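Putative aldolase (Bacteroides vulgatus ATCC 8482, PDB 3DXI) is of unknown function but contains a TIM-barrel domain related to the HMGL-like family. Local coordinates at residues A[167-172]-A[189-194]; A[203-208]-A[232-237]. One frame throughout, in Å; residues are numbered along the deposited sequence.

Contact 1 (A[167-172]-A[189-194]); sequences GGITPK and VGFHGH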
loop_
_atom_site.group_PDB
_atom_site.type_symbol
_atom_site.label_atom_id
_atom_site.label_comp_id
_atom_site.label_asym_id
_atom_site.label_seq_id
_atom_site.Cartn_x
_atom_site.Cartn_y
_atom_site.Cartn_z
ATOM N N GLY A 167 -9.884 -1.484 8.235
ATOM C CA GLY A 167 -8.686 -1.333 7.431
ATOM C C GLY A 167 -7.574 -0.701 8.248
ATOM O O GLY A 167 -6.756 0.062 7.727
ATOM N N GLY A 168 -7.553 -1.015 9.541
ATOM C CA GLY A 168 -6.536 -0.472 10.422
ATOM C C GLY A 168 -5.761 -1.525 11.193
ATOM O O GLY A 168 -4.913 -1.194 12.015
ATOM N N ILE A 169 -6.044 -2.797 10.931
ATOM C CA ILE A 169 -5.351 -3.881 11.620
ATOM C C ILE A 169 -3.891 -3.964 11.143
ATOM O O ILE A 169 -3.607 -3.794 9.959
ATOM C CB ILE A 169 -6.080 -5.237 11.381
ATOM C CG1 ILE A 169 -5.735 -6.218 12.501
ATOM C CG2 ILE A 169 -5.704 -5.822 10.029
ATOM C CD1 ILE A 169 -6.328 -5.833 13.829
ATOM N N THR A 170 -2.970 -4.211 12.072
ATOM C CA THR A 170 -1.546 -4.302 11.752
ATOM C C THR A 170 -1.067 -5.758 11.721
ATOM O O THR A 170 -1.735 -6.645 12.241
ATOM C CB THR A 170 -0.698 -3.530 12.788
ATOM O OG1 THR A 170 -0.849 -4.138 14.078
ATOM C CG2 THR A 170 -1.140 -2.075 12.858
ATOM N N PRO A 171 0.106 -6.013 11.114
ATOM C CA PRO A 171 0.666 -7.367 11.019
ATOM C C PRO A 171 0.754 -8.076 12.371
ATOM O O PRO A 171 0.397 -9.250 12.485
ATOM C CB PRO A 171 2.042 -7.128 10.400
ATOM C CG PRO A 171 1.819 -5.919 9.556
ATOM C CD PRO A 171 0.993 -5.038 10.456
ATOM N N LYS A 172 1.235 -7.365 13.388
ATOM C CA LYS A 172 1.351 -7.940 14.729
ATOM C C LYS A 172 -0.009 -8.413 15.233
ATOM O O LYS A 172 -0.129 -9.519 15.748
ATOM C CB LYS A 172 1.923 -6.913 15.713
ATOM C CG LYS A 172 2.067 -7.439 17.134
ATOM C CD LYS A 172 2.618 -6.377 18.085
ATOM C CE LYS A 172 2.972 -6.987 19.444
ATOM N NZ LYS A 172 3.619 -6.016 20.378
ATOM N N VAL A 189 -9.052 -21.180 8.812
ATOM C CA VAL A 189 -9.176 -19.749 9.071
ATOM C C VAL A 189 -8.782 -18.920 7.853
ATOM O O VAL A 189 -7.906 -19.312 7.076
ATOM C CB VAL A 189 -8.300 -19.322 10.274
ATOM C CG1 VAL A 189 -8.475 -17.837 10.555
ATOM C CG2 VAL A 189 -8.670 -20.153 11.506
ATOM N N GLY A 190 -9.445 -17.778 7.693
ATOM C CA GLY A 190 -9.148 -16.888 6.584
ATOM C C GLY A 190 -8.987 -15.447 7.037
ATOM O O GLY A 190 -9.307 -15.097 8.180
ATOM N N PHE A 191 -8.490 -14.607 6.134
ATOM C CA PHE A 191 -8.289 -13.192 6.412
ATOM C C PHE A 191 -8.764 -12.350 5.235
ATOM O O PHE A 191 -8.472 -12.659 4.072
ATOM C CB PHE A 191 -6.808 -12.892 6.653
ATOM C CG PHE A 191 -6.509 -11.422 6.834
ATOM C CD1 PHE A 191 -6.959 -10.737 7.972
ATOM C CD2 PHE A 191 -5.801 -10.716 5.860
ATOM C CE1 PHE A 191 -6.708 -9.373 8.137
ATOM C CE2 PHE A 191 -5.539 -9.347 6.010
ATOM C CZ PHE A 191 -5.993 -8.671 7.153
ATOM N N HIS A 192 -9.506 -11.294 5.538
ATOM C CA HIS A 192 -9.987 -10.376 4.512
ATOM C C HIS A 192 -9.544 -8.987 4.958
ATOM O O HIS A 192 -10.156 -8.377 5.838
ATOM C CB HIS A 192 -11.513 -10.434 4.381
ATOM C CG HIS A 192 -12.056 -9.561 3.290
ATOM N ND1 HIS A 192 -12.943 -10.018 2.339
ATOM C CD2 HIS A 192 -11.851 -8.250 3.009
ATOM C CE1 HIS A 192 -13.263 -9.030 1.524
ATOM N NE2 HIS A 192 -12.614 -7.945 1.909
ATOM N N GLY A 193 -8.470 -8.493 4.359
ATOM C CA GLY A 193 -7.976 -7.194 4.755
ATOM C C GLY A 193 -8.471 -6.050 3.902
ATOM O O GLY A 193 -8.841 -6.240 2.741
ATOM N N HIS A 194 -8.511 -4.859 4.488
ATOM C CA HIS A 194 -8.908 -3.671 3.748
ATOM C C HIS A 194 -7.649 -2.834 3.572
ATOM O O HIS A 194 -6.692 -2.969 4.347
ATOM C CB HIS A 194 -9.993 -2.897 4.488
ATOM C CG HIS A 194 -11.354 -3.506 4.351
ATOM N ND1 HIS A 194 -12.464 -3.004 4.995
ATOM C CD2 HIS A 194 -11.784 -4.570 3.636
ATOM C CE1 HIS A 194 -13.518 -3.736 4.684
ATOM N NE2 HIS A 194 -13.133 -4.693 3.860
HETATM O O HOH W 1 -4.621 -1.380 5.489
#
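Ile169 meets Phe191 through one branch: its CG2 methyl lies at the rim of the phenyl ring, near the ring plane and 4.1 Å from Phe191 CZ. The contact belongs to a beta-alpha-beta crossover of a TIM barrel, where the loop leading from strand 159-163 into helix 171-184 packs beside the C-terminal end of the next strand, 189-192. With CG1 of Ile169 swung anti to its own nitrogen (chi1 -157°), CG2 is left pointing at the ring's edge while the longer branch leads away from the ring; Ile169 also packs on Val174, and a beta-branched residue can serve both sides. One face of the Phe191 ring is taken by its own chain, Gly193 N standing 3.5 Å above the plane toward the rim.

Further along, the backbones come together, Gly167 CA lying 3.6 Å from His194 CB. Glycine suits the positive phi (74°), and its bare CA allows this close approach. Outside the pair, Asp164 holds both segments, OD1 accepting from Ile169 N and OD2 from His194 N. Thr170 occupies the N-cap position of helix 171-184, its N bonded to Glu173 OE1. A water lies 2.8 Å from His194 O and, as a weak and doubtful bond, 3.4 Å from Gly167 O.

Contact 2 (A[203-208]-A[232-237]); sequences NSITAI and ELLLTY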
loop_
_atom_site.group_PDB
_atom_site.type_symbol
_atom_site.label_atom_id
_atom_site.label_comp_id
_atom_site.label_asym_id
_atom_site.label_seq_id
_atom_site.Cartn_x
_atom_site.Cartn_y
_atom_site.Cartn_z
ATOM N N ASN A 203 -0.286 -7.661 5.697
ATOM C CA ASN A 203 -1.083 -8.376 6.696
ATOM C C ASN A 203 -1.373 -9.783 6.159
ATOM O O ASN A 203 -1.281 -10.769 6.888
ATOM C CB ASN A 203 -2.425 -7.681 6.966
ATOM C CG ASN A 203 -2.297 -6.457 7.853
ATOM O OD1 ASN A 203 -1.388 -6.356 8.672
ATOM N ND2 ASN A 203 -3.237 -5.531 7.712
ATOM N N SER A 204 -1.732 -9.867 4.880
ATOM C CA SER A 204 -2.046 -11.151 4.255
ATOM C C SER A 204 -0.825 -12.070 4.199
ATOM O O SER A 204 -0.915 -13.254 4.517
ATOM C CB SER A 204 -2.612 -10.931 2.847
ATOM O OG SER A 204 -3.763 -10.095 2.889
ATOM N N ILE A 205 0.319 -11.530 3.803
ATOM C CA ILE A 205 1.529 -12.336 3.745
ATOM C C ILE A 205 1.886 -12.828 5.151
ATOM O O ILE A 205 2.359 -13.952 5.322
ATOM C CB ILE A 205 2.711 -11.527 3.159
ATOM C CG1 ILE A 205 2.386 -11.094 1.726
ATOM C CG2 ILE A 205 3.989 -12.370 3.174
ATOM C CD1 ILE A 205 2.109 -12.251 0.772
ATOM N N THR A 206 1.648 -11.984 6.152
ATOM C CA THR A 206 1.940 -12.326 7.544
ATOM C C THR A 206 1.081 -13.518 7.972
ATOM O O THR A 206 1.566 -14.445 8.625
ATOM C CB THR A 206 1.665 -11.118 8.482
ATOM O OG1 THR A 206 2.561 -10.047 8.159
ATOM C CG2 THR A 206 1.865 -11.509 9.937
ATOM N N ALA A 207 -0.190 -13.489 7.583
ATOM C CA ALA A 207 -1.120 -14.563 7.902
ATOM C C ALA A 207 -0.716 -15.822 7.136
ATOM O O ALA A 207 -0.676 -16.926 7.702
ATOM C CB ALA A 207 -2.548 -14.150 7.537
ATOM N N ILE A 208 -0.403 -15.655 5.856
ATOM C CA ILE A 208 0.003 -16.783 5.023
ATOM C C ILE A 208 1.206 -17.509 5.637
ATOM O O ILE A 208 1.194 -18.737 5.782
ATOM C CB ILE A 208 0.361 -16.325 3.578
ATOM C CG1 ILE A 208 -0.916 -15.886 2.843
ATOM C CG2 ILE A 208 1.048 -17.462 2.813
ATOM C CD1 ILE A 208 -0.699 -15.292 1.454
ATOM N N GLU A 232 -4.005 -8.715 -7.797
ATOM C CA GLU A 232 -2.801 -8.689 -8.628
ATOM C C GLU A 232 -1.544 -8.467 -7.791
ATOM O O GLU A 232 -0.472 -8.961 -8.138
ATOM C CB GLU A 232 -2.897 -7.597 -9.708
ATOM C CG GLU A 232 -3.074 -6.179 -9.157
ATOM C CD GLU A 232 -4.523 -5.771 -9.070
ATOM O OE1 GLU A 232 -5.379 -6.655 -8.844
ATOM O OE2 GLU A 232 -4.809 -4.563 -9.221
ATOM N N LEU A 233 -1.667 -7.717 -6.698
ATOM C CA LEU A 233 -0.509 -7.466 -5.840
ATOM C C LEU A 233 -0.165 -8.734 -5.066
ATOM O O LEU A 233 1.005 -9.074 -4.894
ATOM C CB LEU A 233 -0.786 -6.321 -4.860
ATOM C CG LEU A 233 0.376 -5.953 -3.932
ATOM C CD1 LEU A 233 1.634 -5.688 -4.748
ATOM C CD2 LEU A 233 0.013 -4.719 -3.124
ATOM N N LEU A 234 -1.196 -9.432 -4.599
ATOM C CA LEU A 234 -1.000 -10.675 -3.858
ATOM C C LEU A 234 -0.295 -11.707 -4.734
ATOM O O LEU A 234 0.722 -12.268 -4.336
ATOM C CB LEU A 234 -2.344 -11.239 -3.395
ATOM C CG LEU A 234 -2.366 -12.605 -2.704
ATOM C CD1 LEU A 234 -1.493 -12.587 -1.452
ATOM C CD2 LEU A 234 -3.812 -12.956 -2.351
ATOM N N LEU A 235 -0.837 -11.938 -5.930
ATOM C CA LEU A 235 -0.275 -12.915 -6.860
ATOM C C LEU A 235 1.141 -12.564 -7.291
ATOM O O LEU A 235 1.990 -13.444 -7.421
ATOM C CB LEU A 235 -1.163 -13.061 -8.099
ATOM C CG LEU A 235 -2.576 -13.591 -7.850
ATOM C CD1 LEU A 235 -3.298 -13.746 -9.184
ATOM C CD2 LEU A 235 -2.518 -14.928 -7.122
ATOM N N THR A 236 1.399 -11.286 -7.537
ATOM C CA THR A 236 2.743 -10.886 -7.931
ATOM C C THR A 236 3.729 -11.224 -6.816
ATOM O O THR A 236 4.782 -11.807 -7.068
ATOM C CB THR A 236 2.819 -9.382 -8.238
ATOM O OG1 THR A 236 2.079 -9.111 -9.435
ATOM C CG2 THR A 236 4.262 -8.951 -8.451
ATOM N N TYR A 237 3.369 -10.875 -5.582
ATOM C CA TYR A 237 4.226 -11.143 -4.429
ATOM C C TYR A 237 4.471 -12.641 -4.232
ATOM O O TYR A 237 5.612 -13.071 -4.043
ATOM C CB TYR A 237 3.609 -10.577 -3.146
ATOM C CG TYR A 237 4.593 -10.528 -1.991
ATOM C CD1 TYR A 237 5.359 -9.385 -1.753
ATOM C CD2 TYR A 237 4.798 -11.641 -1.171
ATOM C CE1 TYR A 237 6.303 -9.348 -0.735
ATOM C CE2 TYR A 237 5.748 -11.615 -0.142
ATOM C CZ TYR A 237 6.495 -10.462 0.065
ATOM O OH TYR A 237 7.441 -10.408 1.060
#
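Ile205 projects from helix 203-208 toward helix 232-237 and lies over one face of the Tyr237 ring. From its CB two branches part. The short one, CG2, stands above the ring plane near Tyr237 CE2, 3.8 Å away. The longer one starts at CG1, which makes a CH-pi contact 4.2 Å from the Tyr237 ring centroid and 28° off the ring normal. Its tip, CD1, reaches Tyr237 CD2 at 3.4 Å and also meets Leu234 CD1 at 4.2 Å, so one aliphatic chain bridges an aromatic and a leucine. In Tyr237, CG stands anti to the backbone nitrogen (chi1 -166°), which carries the ring across to the other helix, and the second torsion turns its face to Ile205.

One turn after Ile205, Ile208 extends its CD1 to Leu234 CD1, 4.0 Å away. Branched aliphatic residues suit this apolar seam, since their methyls reach across between the axes of the two short segments, 11.3 Å apart and inclined at 48°.

Both helices belong to the outer layer of the TIM barrel. Ile208 and Leu234 also rest on Ile215 of strand 214-217, which lies between the two helices in sequence, while Tyr237 stacks on His241 of its own helix and packs against Thr170 of the second subunit.

In the fold
Followed from the N terminus, the chain enters contact 1 just after strand 159-163, runs through helix 171-184 and closes the loop on strand 189-192. Helix 200-209 comes next and opens contact 2, which closes once the chain has passed through strand 214-217 into helix 231-241. The two loops therefore stand in series, neither nested nor crossed, with centres about 11 Å apart. Asn203 joins them: its ND2 lies 2.9 Å from Ile169 O, a probable hydrogen bond, and Phe191 packs on Ser204. Contact 1 ties the loop before helix 171-184 to strand 189-192 and the turn that follows it, contact 2 joins two outer helices, and both border the second subunit.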